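Local coordinates for protein sugar-binding transcriptional regulator, LacI family (Enterococcus faecalis, PDB 3CS3) that probably acts as a DNA-binding repressor of transcription whose core domain, built like a periplasmic sugar-binding protein, senses a small ligand such as a sugar, at residues 139-144 against 149-154; 37-42 against 57-62; 19-24 against 213-218; 191-196 against 201-206. One frame throughout, in Å; residues are numbered along the deposited sequence.

Contact 1 (139-144 against 149-154)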
loop_
_atom_site.group_PDB
_atom_site.type_symbol
_atom_site.label_atom_id
_atom_site.label_comp_id
_atom_site.label_asym_id
_atom_site.label_seq_id
_atom_site.Cartn_x
_atom_site.Cartn_y
_atom_site.Cartn_z
ATOM N N VAL A 139 -2.134 12.794 -25.475
ATOM C CA VAL A 139 -3.073 11.988 -26.241
ATOM C C VAL A 139 -4.527 12.397 -25.965
ATOM O O VAL A 139 -5.351 12.427 -26.887
ATOM C CB VAL A 139 -2.787 10.478 -26.013
ATOM C CG1 VAL A 139 -4.041 9.625 -26.115
ATOM C CG2 VAL A 139 -1.746 10.016 -27.006
ATOM N N SER A 140 -4.817 12.729 -24.704
ATOM C CA SER A 140 -6.147 13.172 -24.283
ATOM C C SER A 140 -6.543 14.474 -24.967
ATOM O O SER A 140 -7.611 14.547 -25.568
ATOM C CB SER A 140 -6.210 13.359 -22.766
ATOM O OG SER A 140 -5.940 12.149 -22.091
ATOM N N THR A 141 -5.668 15.480 -24.875
ATOM C CA THR A 141 -5.896 16.798 -25.474
ATOM C C THR A 141 -6.000 16.739 -27.003
ATOM O O THR A 141 -6.861 17.402 -27.578
ATOM C CB THR A 141 -4.807 17.813 -25.070
ATOM O OG1 THR A 141 -3.524 17.323 -25.470
ATOM C CG2 THR A 141 -4.811 18.038 -23.563
ATOM N N ARG A 142 -5.145 15.936 -27.640
ATOM C CA ARG A 142 -5.188 15.716 -29.092
ATOM C C ARG A 142 -6.533 15.156 -29.572
ATOM O O ARG A 142 -7.108 15.659 -30.543
ATOM C CB ARG A 142 -4.042 14.799 -29.539
ATOM C CG ARG A 142 -4.090 14.358 -31.004
ATOM C CD ARG A 142 -3.012 13.326 -31.332
ATOM N NE ARG A 142 -3.339 11.980 -30.854
ATOM C CZ ARG A 142 -2.515 10.931 -30.915
ATOM N NH1 ARG A 142 -2.912 9.752 -30.455
ATOM N NH2 ARG A 142 -1.296 11.051 -31.428
ATOM N N GLU A 143 -7.036 14.132 -28.884
ATOM C CA GLU A 143 -8.302 13.507 -29.269
ATOM C C GLU A 143 -9.521 14.368 -28.945
ATOM O O GLU A 143 -10.512 14.329 -29.671
ATOM C CB GLU A 143 -8.452 12.122 -28.640
ATOM C CG GLU A 143 -7.455 11.077 -29.136
ATOM C CD GLU A 143 -7.658 10.689 -30.593
ATOM O OE1 GLU A 143 -8.822 10.543 -31.027
ATOM O OE2 GLU A 143 -6.645 10.517 -31.299
ATOM N N LEU A 144 -9.449 15.135 -27.860
ATOM C CA LEU A 144 -10.544 16.032 -27.491
ATOM C C LEU A 144 -10.664 17.189 -28.481
ATOM O O LEU A 144 -11.770 17.564 -28.867
ATOM C CB LEU A 144 -10.395 16.541 -26.050
ATOM C CG LEU A 144 -10.664 15.508 -24.945
ATOM C CD1 LEU A 144 -10.320 16.072 -23.585
ATOM C CD2 LEU A 144 -12.088 14.954 -24.957
ATOM N N ILE A 149 -14.225 18.717 -28.508
ATOM C CA ILE A 149 -14.624 18.722 -27.101
ATOM C C ILE A 149 -13.664 19.589 -26.293
ATOM O O ILE A 149 -12.454 19.362 -26.320
ATOM C CB ILE A 149 -14.706 17.290 -26.502
ATOM C CG1 ILE A 149 -15.710 16.441 -27.281
ATOM C CG2 ILE A 149 -15.097 17.331 -25.021
ATOM C CD1 ILE A 149 -15.555 14.942 -27.069
ATOM N N PRO A 150 -14.207 20.617 -25.606
ATOM C CA PRO A 150 -13.455 21.456 -24.680
ATOM C C PRO A 150 -12.914 20.674 -23.489
ATOM O O PRO A 150 -13.471 19.634 -23.114
ATOM C CB PRO A 150 -14.493 22.472 -24.176
ATOM C CG PRO A 150 -15.625 22.377 -25.061
ATOM C CD PRO A 150 -15.606 21.051 -25.735
ATOM N N TYR A 151 -11.845 21.193 -22.896
ATOM C CA TYR A 151 -11.250 20.581 -21.726
ATOM C C TYR A 151 -10.632 21.601 -20.776
ATOM O O TYR A 151 -10.258 22.701 -21.181
ATOM C CB TYR A 151 -10.219 19.502 -22.121
ATOM C CG TYR A 151 -8.982 19.990 -22.867
ATOM C CD1 TYR A 151 -8.847 19.786 -24.240
ATOM C CD2 TYR A 151 -7.937 20.628 -22.194
ATOM C CE1 TYR A 151 -7.709 20.214 -24.924
ATOM C CE2 TYR A 151 -6.808 21.071 -22.868
ATOM C CZ TYR A 151 -6.700 20.865 -24.230
ATOM O OH TYR A 151 -5.568 21.294 -24.886
ATOM N N GLU A 152 -10.536 21.212 -19.510
ATOM C CA GLU A 152 -9.743 21.929 -18.524
ATOM C C GLU A 152 -8.789 20.929 -17.871
ATOM O O GLU A 152 -9.191 19.820 -17.522
ATOM C CB GLU A 152 -10.648 22.591 -17.479
ATOM C CG GLU A 152 -9.897 23.489 -16.499
ATOM C CD GLU A 152 -10.795 24.476 -15.772
ATOM O OE1 GLU A 152 -11.934 24.117 -15.395
ATOM O OE2 GLU A 152 -10.346 25.623 -15.569
ATOM N N ILE A 153 -7.529 21.327 -17.729
ATOM C CA ILE A 153 -6.503 20.516 -17.082
ATOM C C ILE A 153 -6.371 20.952 -15.628
ATOM O O ILE A 153 -6.086 22.118 -15.345
ATOM C CB ILE A 153 -5.130 20.657 -17.801
ATOM C CG1 ILE A 153 -5.219 20.120 -19.231
ATOM C CG2 ILE A 153 -4.018 19.947 -17.015
ATOM C CD1 ILE A 153 -4.056 20.510 -20.115
ATOM N N ILE A 154 -6.590 20.014 -14.709
ATOM C CA ILE A 154 -6.467 20.290 -13.281
ATOM C C ILE A 154 -5.304 19.499 -12.711
ATOM O O ILE A 154 -5.272 18.273 -12.802
ATOM C CB ILE A 154 -7.776 19.987 -12.530
ATOM C CG1 ILE A 154 -8.885 20.896 -13.054
ATOM C CG2 ILE A 154 -7.611 20.193 -11.023
ATOM C CD1 ILE A 154 -10.213 20.253 -13.060
#

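Contact 2 (37-42 against 57-62)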
loop_
_atom_site.group_PDB
_atom_site.type_symbol
_atom_site.label_atom_id
_atom_site.label_comp_id
_atom_site.label_asym_id
_atom_site.label_seq_id
_atom_site.Cartn_x
_atom_site.Cartn_y
_atom_site.Cartn_z
ATOM N N PHE A 37 15.869 -16.248 -10.248
ATOM C CA PHE A 37 17.293 -16.033 -10.450
ATOM C C PHE A 37 18.042 -15.860 -9.126
ATOM O O PHE A 37 19.165 -15.344 -9.113
ATOM C CB PHE A 37 17.515 -14.817 -11.354
ATOM C CG PHE A 37 16.952 -14.982 -12.733
ATOM C CD1 PHE A 37 17.611 -15.760 -13.679
ATOM C CD2 PHE A 37 15.757 -14.364 -13.085
ATOM C CE1 PHE A 37 17.090 -15.918 -14.958
ATOM C CE2 PHE A 37 15.227 -14.513 -14.365
ATOM C CZ PHE A 37 15.894 -15.292 -15.302
ATOM N N ASP A 38 17.417 -16.302 -8.030
ATOM C CA ASP A 38 17.951 -16.184 -6.660
ATOM C C ASP A 38 18.295 -14.750 -6.237
ATOM O O ASP A 38 19.259 -14.523 -5.494
ATOM C CB ASP A 38 19.154 -17.118 -6.430
ATOM C CG ASP A 38 18.850 -18.563 -6.771
ATOM O OD1 ASP A 38 19.532 -19.114 -7.667
ATOM O OD2 ASP A 38 17.931 -19.142 -6.149
ATOM N N TYR A 39 17.514 -13.789 -6.722
ATOM C CA TYR A 39 17.662 -12.399 -6.309
ATOM C C TYR A 39 16.574 -12.021 -5.325
ATOM O O TYR A 39 15.510 -12.640 -5.288
ATOM C CB TYR A 39 17.638 -11.464 -7.516
ATOM C CG TYR A 39 19.002 -11.164 -8.086
ATOM C CD1 TYR A 39 19.567 -9.896 -7.962
ATOM C CD2 TYR A 39 19.738 -12.150 -8.742
ATOM C CE1 TYR A 39 20.828 -9.615 -8.494
ATOM C CE2 TYR A 39 21.000 -11.883 -9.272
ATOM C CZ TYR A 39 21.539 -10.616 -9.144
ATOM O OH TYR A 39 22.786 -10.352 -9.669
ATOM N N GLU A 40 16.861 -11.015 -4.514
ATOM C CA GLU A 40 15.881 -10.461 -3.594
ATOM C C GLU A 40 15.777 -8.958 -3.774
ATOM O O GLU A 40 16.580 -8.340 -4.476
ATOM C CB GLU A 40 16.232 -10.801 -2.147
ATOM C CG GLU A 40 15.800 -12.197 -1.724
ATOM C CD GLU A 40 16.045 -12.464 -0.252
ATOM O OE1 GLU A 40 17.072 -11.988 0.280
ATOM O OE2 GLU A 40 15.209 -13.156 0.370
ATOM N N MET A 41 14.787 -8.365 -3.127
ATOM C CA MET A 41 14.503 -6.968 -3.348
ATOM C C MET A 41 14.352 -6.191 -2.046
ATOM O O MET A 41 13.864 -6.718 -1.049
ATOM C CB MET A 41 13.296 -6.840 -4.290
ATOM C CG MET A 41 12.124 -6.038 -3.793
ATOM S SD MET A 41 10.636 -6.630 -4.601
ATOM C CE MET A 41 9.464 -6.483 -3.248
ATOM N N ILE A 42 14.846 -4.959 -2.042
ATOM C CA ILE A 42 14.473 -4.012 -1.003
ATOM C C ILE A 42 13.744 -2.833 -1.628
ATOM O O ILE A 42 14.055 -2.416 -2.748
ATOM C CB ILE A 42 15.659 -3.545 -0.121
ATOM C CG1 ILE A 42 16.794 -2.974 -0.967
ATOM C CG2 ILE A 42 16.142 -4.698 0.744
ATOM C CD1 ILE A 42 17.192 -1.568 -0.571
ATOM N N MET A 57 25.852 -2.128 -1.680
ATOM C CA MET A 57 24.957 -3.113 -1.066
ATOM C C MET A 57 23.785 -3.536 -1.963
ATOM O O MET A 57 22.999 -4.413 -1.598
ATOM C CB MET A 57 24.452 -2.590 0.285
ATOM C CG MET A 57 25.336 -2.974 1.476
ATOM S SD MET A 57 25.516 -1.682 2.727
ATOM C CE MET A 57 26.500 -0.449 1.864
ATOM N N VAL A 58 23.683 -2.921 -3.139
ATOM C CA VAL A 58 22.614 -3.215 -4.094
ATOM C C VAL A 58 23.192 -3.392 -5.502
ATOM O O VAL A 58 23.992 -2.572 -5.960
ATOM C CB VAL A 58 21.480 -2.133 -4.013
ATOM C CG1 VAL A 58 20.879 -1.803 -5.365
ATOM C CG2 VAL A 58 20.393 -2.571 -3.042
ATOM N N ASP A 59 22.807 -4.481 -6.167
ATOM C CA ASP A 59 23.320 -4.801 -7.503
ATOM C C ASP A 59 22.772 -3.887 -8.592
ATOM O O ASP A 59 23.519 -3.437 -9.462
ATOM C CB ASP A 59 23.015 -6.258 -7.874
ATOM C CG ASP A 59 23.915 -7.256 -7.166
ATOM O OD1 ASP A 59 24.847 -6.849 -6.436
ATOM O OD2 ASP A 59 23.681 -8.464 -7.344
ATOM N N GLY A 60 21.467 -3.638 -8.548
ATOM C CA GLY A 60 20.778 -2.871 -9.576
ATOM C C GLY A 60 19.483 -2.271 -9.065
ATOM O O GLY A 60 19.047 -2.582 -7.959
ATOM N N ALA A 61 18.859 -1.415 -9.869
ATOM C CA ALA A 61 17.659 -0.713 -9.427
ATOM C C ALA A 61 16.486 -0.832 -10.390
ATOM O O ALA A 61 16.669 -0.877 -11.609
ATOM C CB ALA A 61 17.971 0.763 -9.132
ATOM N N ILE A 62 15.285 -0.901 -9.820
ATOM C CA ILE A 62 14.044 -0.737 -10.561
ATOM C C ILE A 62 13.383 0.535 -10.031
ATOM O O ILE A 62 13.093 0.632 -8.840
ATOM C CB ILE A 62 13.109 -1.961 -10.407
ATOM C CG1 ILE A 62 13.730 -3.199 -11.066
ATOM C CG2 ILE A 62 11.733 -1.681 -11.015
ATOM C CD1 ILE A 62 13.026 -4.500 -10.714
#

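Contact 3 (19-24 against 213-218)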
loop_
_atom_site.group_PDB
_atom_site.type_symbol
_atom_site.label_atom_id
_atom_site.label_comp_id
_atom_site.label_asym_id
_atom_site.label_seq_id
_atom_site.Cartn_x
_atom_site.Cartn_y
_atom_site.Cartn_z
ATOM N N GLY A 19 1.308 5.234 -5.562
ATOM C CA GLY A 19 0.699 4.081 -6.219
ATOM C C GLY A 19 0.471 2.786 -5.461
ATOM O O GLY A 19 0.512 1.711 -6.060
ATOM N N GLY A 20 0.196 2.888 -4.158
ATOM C CA GLY A 20 -0.085 1.734 -3.299
ATOM C C GLY A 20 -1.334 0.969 -3.697
ATOM O O GLY A 20 -1.617 -0.102 -3.157
ATOM N N SER A 21 -2.073 1.530 -4.651
ATOM C CA SER A 21 -3.231 0.882 -5.234
ATOM C C SER A 21 -2.805 -0.159 -6.279
ATOM O O SER A 21 -3.598 -1.026 -6.660
ATOM C CB SER A 21 -4.165 1.934 -5.844
ATOM O OG SER A 21 -3.989 2.061 -7.247
ATOM N N PHE A 22 -1.559 -0.069 -6.744
ATOM C CA PHE A 22 -1.008 -1.088 -7.641
ATOM C C PHE A 22 0.328 -1.685 -7.180
ATOM O O PHE A 22 0.783 -2.680 -7.759
ATOM C CB PHE A 22 -0.952 -0.604 -9.105
ATOM C CG PHE A 22 0.032 0.511 -9.360
ATOM C CD1 PHE A 22 -0.364 1.840 -9.266
ATOM C CD2 PHE A 22 1.344 0.232 -9.734
ATOM C CE1 PHE A 22 0.536 2.870 -9.513
ATOM C CE2 PHE A 22 2.247 1.257 -9.974
ATOM C CZ PHE A 22 1.842 2.579 -9.866
ATOM N N TYR A 23 0.941 -1.080 -6.154
ATOM C CA TYR A 23 2.284 -1.469 -5.692
ATOM C C TYR A 23 2.375 -2.907 -5.223
ATOM O O TYR A 23 3.313 -3.607 -5.584
ATOM C CB TYR A 23 2.811 -0.554 -4.580
ATOM C CG TYR A 23 3.345 0.777 -5.052
ATOM C CD1 TYR A 23 3.742 0.968 -6.378
ATOM C CD2 TYR A 23 3.472 1.845 -4.167
ATOM C CE1 TYR A 23 4.231 2.196 -6.812
ATOM C CE2 TYR A 23 3.959 3.077 -4.594
ATOM C CZ TYR A 23 4.340 3.243 -5.915
ATOM O OH TYR A 23 4.825 4.461 -6.339
ATOM N N GLY A 24 1.393 -3.337 -4.435
ATOM C CA GLY A 24 1.376 -4.679 -3.864
ATOM C C GLY A 24 1.521 -5.779 -4.900
ATOM O O GLY A 24 2.303 -6.712 -4.721
ATOM N N ASP A 213 -5.470 2.550 -13.704
ATOM C CA ASP A 213 -4.723 1.638 -12.780
ATOM C C ASP A 213 -5.459 0.368 -12.375
ATOM O O ASP A 213 -4.817 -0.644 -12.109
ATOM C CB ASP A 213 -4.154 2.309 -11.510
ATOM C CG ASP A 213 -2.970 3.208 -11.802
ATOM O OD1 ASP A 213 -2.426 3.141 -12.922
ATOM O OD2 ASP A 213 -2.604 4.002 -10.912
ATOM N N ASN A 214 -6.789 0.434 -12.309
ATOM C CA ASN A 214 -7.632 -0.689 -11.874
ATOM C C ASN A 214 -7.305 -1.162 -10.446
ATOM O O ASN A 214 -6.997 -2.329 -10.207
ATOM C CB ASN A 214 -7.583 -1.835 -12.899
ATOM C CG ASN A 214 -8.601 -2.932 -12.626
ATOM O OD1 ASN A 214 -9.717 -2.677 -12.170
ATOM N ND2 ASN A 214 -8.210 -4.168 -12.906
ATOM N N SER A 215 -7.364 -0.228 -9.504
ATOM C CA SER A 215 -7.187 -0.538 -8.098
ATOM C C SER A 215 -8.331 -1.433 -7.649
ATOM O O SER A 215 -9.448 -1.330 -8.174
ATOM C CB SER A 215 -7.155 0.745 -7.264
ATOM O OG SER A 215 -8.402 1.419 -7.261
ATOM N N GLU A 216 -8.060 -2.318 -6.693
ATOM C CA GLU A 216 -9.107 -3.214 -6.209
ATOM C C GLU A 216 -10.171 -2.489 -5.386
ATOM O O GLU A 216 -11.315 -2.928 -5.362
ATOM C CB GLU A 216 -8.549 -4.457 -5.499
ATOM C CG GLU A 216 -7.787 -4.213 -4.204
ATOM C CD GLU A 216 -7.300 -5.514 -3.567
ATOM O OE1 GLU A 216 -6.262 -5.483 -2.871
ATOM O OE2 GLU A 216 -7.952 -6.564 -3.760
ATOM N N LEU A 217 -9.809 -1.373 -4.751
ATOM C CA LEU A 217 -10.800 -0.530 -4.069
ATOM C C LEU A 217 -11.832 0.027 -5.054
ATOM O O LEU A 217 -13.026 0.051 -4.757
ATOM C CB LEU A 217 -10.131 0.606 -3.290
ATOM C CG LEU A 217 -11.036 1.581 -2.520
ATOM C CD1 LEU A 217 -11.946 0.869 -1.515
ATOM C CD2 LEU A 217 -10.207 2.659 -1.823
ATOM N N GLY A 218 -11.363 0.430 -6.237
ATOM C CA GLY A 218 -12.228 0.916 -7.313
ATOM C C GLY A 218 -13.255 -0.095 -7.786
ATOM O O GLY A 218 -14.341 0.283 -8.242
HETATM O O HOH W 1 -5.470 -2.032 -5.489
HETATM O O HOH W 2 -4.204 4.380 -8.770
#

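Contact 4 (191-196 against 201-206)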
loop_
_atom_site.group_PDB
_atom_site.type_symbol
_atom_site.label_atom_id
_atom_site.label_comp_id
_atom_site.label_asym_id
_atom_site.label_seq_id
_atom_site.Cartn_x
_atom_site.Cartn_y
_atom_site.Cartn_z
ATOM N N GLY A 191 -10.237 9.985 -4.298
ATOM C CA GLY A 191 -10.303 11.321 -3.697
ATOM C C GLY A 191 -11.521 12.122 -4.128
ATOM O O GLY A 191 -12.109 12.835 -3.320
ATOM N N VAL A 192 -11.899 11.992 -5.400
ATOM C CA VAL A 192 -13.111 12.628 -5.921
ATOM C C VAL A 192 -14.361 12.013 -5.280
ATOM O O VAL A 192 -15.248 12.751 -4.850
ATOM C CB VAL A 192 -13.173 12.601 -7.485
ATOM C CG1 VAL A 192 -14.494 13.162 -8.008
ATOM C CG2 VAL A 192 -12.008 13.384 -8.078
ATOM N N TYR A 193 -14.405 10.677 -5.197
ATOM C CA TYR A 193 -15.469 9.953 -4.477
ATOM C C TYR A 193 -15.651 10.461 -3.044
ATOM O O TYR A 193 -16.781 10.678 -2.604
ATOM C CB TYR A 193 -15.174 8.455 -4.419
ATOM C CG TYR A 193 -15.658 7.639 -5.588
ATOM C CD1 TYR A 193 -15.027 7.713 -6.829
ATOM C CD2 TYR A 193 -16.725 6.764 -5.445
ATOM C CE1 TYR A 193 -15.463 6.947 -7.904
ATOM C CE2 TYR A 193 -17.170 5.992 -6.512
ATOM C CZ TYR A 193 -16.533 6.091 -7.737
ATOM O OH TYR A 193 -16.963 5.330 -8.796
ATOM N N LYS A 194 -14.535 10.645 -2.337
ATOM C CA LYS A 194 -14.534 11.147 -0.959
ATOM C C LYS A 194 -15.288 12.465 -0.792
ATOM O O LYS A 194 -16.165 12.568 0.067
ATOM C CB LYS A 194 -13.105 11.294 -0.424
ATOM C CG LYS A 194 -12.700 10.265 0.620
ATOM C CD LYS A 194 -12.220 8.947 0.018
ATOM C CE LYS A 194 -11.838 7.967 1.127
ATOM N NZ LYS A 194 -10.846 6.946 0.696
ATOM N N TYR A 195 -14.956 13.453 -1.623
ATOM C CA TYR A 195 -15.594 14.768 -1.552
ATOM C C TYR A 195 -17.059 14.754 -1.985
ATOM O O TYR A 195 -17.882 15.458 -1.400
ATOM C CB TYR A 195 -14.809 15.813 -2.358
ATOM C CG TYR A 195 -15.354 17.218 -2.199
ATOM C CD1 TYR A 195 -16.203 17.772 -3.158
ATOM C CD2 TYR A 195 -15.043 17.981 -1.078
ATOM C CE1 TYR A 195 -16.717 19.051 -3.006
ATOM C CE2 TYR A 195 -15.553 19.261 -0.917
ATOM C CZ TYR A 195 -16.387 19.789 -1.885
ATOM O OH TYR A 195 -16.893 21.058 -1.734
ATOM N N VAL A 196 -17.377 13.954 -3.002
ATOM C CA VAL A 196 -18.747 13.851 -3.522
ATOM C C VAL A 196 -19.686 13.182 -2.501
ATOM O O VAL A 196 -20.884 13.484 -2.452
ATOM C CB VAL A 196 -18.769 13.171 -4.924
ATOM C CG1 VAL A 196 -20.179 12.810 -5.372
ATOM C CG2 VAL A 196 -18.131 14.092 -5.954
ATOM N N TYR A 201 -24.265 15.710 -4.667
ATOM C CA TYR A 201 -23.962 15.135 -5.977
ATOM C C TYR A 201 -23.979 13.609 -5.960
ATOM O O TYR A 201 -23.591 12.979 -4.975
ATOM C CB TYR A 201 -22.604 15.628 -6.484
ATOM C CG TYR A 201 -22.570 17.087 -6.886
ATOM C CD1 TYR A 201 -22.874 17.479 -8.191
ATOM C CD2 TYR A 201 -22.219 18.075 -5.966
ATOM C CE1 TYR A 201 -22.838 18.822 -8.567
ATOM C CE2 TYR A 201 -22.181 19.419 -6.329
ATOM C CZ TYR A 201 -22.491 19.784 -7.629
ATOM O OH TYR A 201 -22.450 21.112 -7.987
ATOM N N GLN A 202 -24.433 13.032 -7.068
ATOM C CA GLN A 202 -24.529 11.591 -7.232
ATOM C C GLN A 202 -23.480 11.130 -8.244
ATOM O O GLN A 202 -23.450 11.615 -9.378
ATOM C CB GLN A 202 -25.938 11.223 -7.708
ATOM C CG GLN A 202 -26.240 9.728 -7.776
ATOM C CD GLN A 202 -27.629 9.434 -8.329
ATOM O OE1 GLN A 202 -27.791 8.592 -9.212
ATOM N NE2 GLN A 202 -28.636 10.136 -7.818
ATOM N N MET A 203 -22.620 10.205 -7.822
ATOM C CA MET A 203 -21.575 9.652 -8.685
ATOM C C MET A 203 -22.187 8.793 -9.787
ATOM O O MET A 203 -23.058 7.961 -9.526
ATOM C CB MET A 203 -20.564 8.845 -7.863
ATOM C CG MET A 203 -19.282 8.454 -8.613
ATOM S SD MET A 203 -18.290 9.848 -9.209
ATOM C CE MET A 203 -17.978 10.740 -7.685
ATOM N N GLY A 204 -21.741 9.023 -11.020
ATOM C CA GLY A 204 -22.280 8.331 -12.188
ATOM C C GLY A 204 -23.382 9.107 -12.889
ATOM O O GLY A 204 -23.557 8.982 -14.099
ATOM N N LYS A 205 -24.123 9.909 -12.125
ATOM C CA LYS A 205 -25.234 10.700 -12.649
ATOM C C LYS A 205 -24.844 12.174 -12.822
ATOM O O LYS A 205 -24.839 12.691 -13.943
ATOM C CB LYS A 205 -26.460 10.565 -11.733
ATOM C CG LYS A 205 -27.682 11.374 -12.167
ATOM C CD LYS A 205 -28.641 11.587 -11.005
ATOM C CE LYS A 205 -29.648 12.689 -11.299
ATOM N NZ LYS A 205 -30.387 13.090 -10.066
ATOM N N ASP A 206 -24.520 12.835 -11.711
ATOM C CA ASP A 206 -24.194 14.264 -11.702
ATOM C C ASP A 206 -22.732 14.506 -12.040
ATOM O O ASP A 206 -22.376 15.542 -12.602
ATOM C CB ASP A 206 -24.504 14.883 -10.335
ATOM C CG ASP A 206 -25.930 14.627 -9.877
ATOM O OD1 ASP A 206 -26.840 14.551 -10.733
ATOM O OD2 ASP A 206 -26.139 14.511 -8.651
#

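Contact 1 (139-144 against 149-154)
Tyr151 lies along the flank of helix 139-144, and its side chain meets Leu144 first and Thr141 last. Tyr151 CB touches Leu144 CD1 at 3.7 Å. From there CG turns to a place between the backbone N and the carbonyl carbon (chi1 65°), which sends the ring back along the helix. Tyr151 CD1 packs on Leu144 CB at 4.0 Å. Farther out, Tyr151 CE1 comes to 3.8 Å from Thr141 CB. Tyr151 CZ is 3.5 Å from Thr141 CG2. The hydroxyl oxygen at the tip passes beside the same threonine carbons. Thr141 CG2 sits over one face of the Tyr151 ring, displaced toward the rim, 3.9 Å from its centroid and 27° off the normal, a CH-pi contact. Threonine suits this spot because it is two-sided: CG2 covers the tyrosine, while OG1 bonds to Leu137 O one turn earlier in the helix. The contact belongs to the beta-alpha-beta unit of strand 121-125, helix 131-146 and strand 151-155, an edge strand of the parallel sheet within this chain. Where the chain leaves the helix, Ile149 N gives Leu144 O a hydrogen bond of 2.7 Å, with an N-H...O angle of 154°. Beside this bond Leu144 CD2 packs against Ile149 CB at 3.8 Å. The leucine also reaches Val121 on the neighbouring strand, and the branched Ile149 reaches Val114 of helix 102-115.

Contact 2 (37-42 against 57-62)
Asp59 turns CG anti to its own carbonyl carbon (chi1 -75°), which carries its carboxylate toward Tyr39, while Ile42 places CG1 between its backbone N and carbonyl carbon (chi1 55°), so that CD1 extends toward Val58. Both pairs span the same gap in the parallel part of a mixed, Rossmann-like sheet: strands 40-45 and 60-64 lie on the two sides of strand 10-15, in the 2-1-3 order, and the nearest CA atoms, those of Ile42 and Val58, are 8.7 Å apart. The long Tyr39 and Ile42 side chains do most of the reaching toward the shorter Asp59 and Val58. Tyr39, just before strand 40-45, reaches over the start of strand 10-15 and crosses Asp59 at about a right angle, with ring and carboxylate planes 65° apart. Tyr39 OH is 3.1 Å from Asp59 OD2, and Tyr39 CE1 is 3.3 Å from that same oxygen, which approaches the ring obliquely. The aspartate is held mainly by the chain entering strand 10-15: OD1 accepts from Thr8 N, and OD2 takes a weak bond from Asn9 N. On the subunit interface, Glu40 forms a salt bridge with Lys48 of the second subunit, and Phe52 of that subunit packs on Ile42. The aliphatic pair is in loose contact: Ile42 and Val58 both rest on Ile10 of strand 10-15, and Ile42 CD1 stands 4.2 Å from Val58 CG2.

Contact 3 (19-24 against 213-218)
Ser21 and Ser215 meet where the backbones come closest, their CA atoms 5.1 Å apart, and this is the tight part of the contact. The two CB atoms are 3.5 Å apart and Ser21 OG lies 3.4 Å from Ser215 CB; serine, small and short, lets the chains come so near. Ser215 OG is turned the other way, between its backbone N and carbonyl carbon (chi1 67°), where it caps the short, weakly bonded helix that follows by accepting from Gly218 N at 3.3 Å. Next to the serines, Phe22 brings CD1 to 3.5 Å from Asp213 OD2, the ring and carboxylate planes standing 60° apart. The backbone oxygen of Gly19 lies over one face of this ring, and the lack of a side chain on that glycine leaves space for Phe22 CE1.

Elsewhere the segments are joined through water. One molecule accepts from Ser21 OG at 2.8 Å and donates to Asp213 OD2 at 2.7 Å, spanning a polar gap that the side chains do not close themselves. Another accepts from Glu216 N at 2.9 Å; its approach to Ser21 O is too short to be trusted. Beyond it Glu216 makes a salt bridge to Lys194 of the second subunit. Asp213 OD1, meanwhile, bonds to Tyr230 OH and to a glycerol probably taken up from the crystallisation liquor. A buried aspartate and an aromatic ring, contributed from chain regions far apart in sequence, are consistent with the sugar-binding cleft between the two subdomains of LacI-family regulators.

Contact 4 (191-196 against 201-206)
Gln202 O is gripped by two backbone amides, Asp206 N at 2.8 Å and, weakly, Lys205 N, and the turn they close carries Met203, which packs on Tyr193 and Val196 of the helix. The aspartate answers in kind: Gln202 N donates to Asp206 OD2 at 2.8 Å, meeting it from above the carboxylate plane, 36° out of it. Gly204 supplies the positive phi (95°) that the turn needs, a value easily reached without a side chain. Met203 lies at the middle of the contact. Its chain starts with CG anti to the backbone N and then bends at both chi2 and chi3, which curls it round the helix flank. Met203 CG comes over one face of the Tyr193 ring, 3.7 Å from Tyr193 CZ and toward the rim, and Met203 SD follows over the same ring at 4.5 Å from the centroid, a Met-aromatic contact. The loop is the return leg of a beta-alpha-beta crossover from strand 179-183 to its parallel neighbour 207-210. Tyr193 is held at its far end by a bond from OH to Pro223 O, which probably helps fix the ring against the thioether. Met203 CE reaches farther, to 3.8 Å from Val196 CB, and an unbranched, flexible methionine suits such a curved path. Val196 CG1, which also touches that methyl, packs on Tyr201 CB at 3.9 Å and lies 3.4 Å from Tyr201 O.

Overall arrangement
The four contacts trace the two-lobed layout of the chain. Contact 2 belongs to one sheet subdomain, contacts 1 and 4 to the other, where their centres are about 21 Å apart; the centre of contact 2 is about 40 Å from that of contact 1 and about 42 Å from that of contact 4. Contact 3 bridges the lobes, at what is probably the ligand cleft, its centre about 10 Å from that of the chain, and the Asp213 side chain is about 3 Å from the glycerol there. Contact 4 is its nearest companion, with closest atoms about 5 Å apart. Across the dimer, Lys194 of contact 4 pairs with Glu216 of contact 3 in the second subunit, while contact 2 touches that subunit elsewhere.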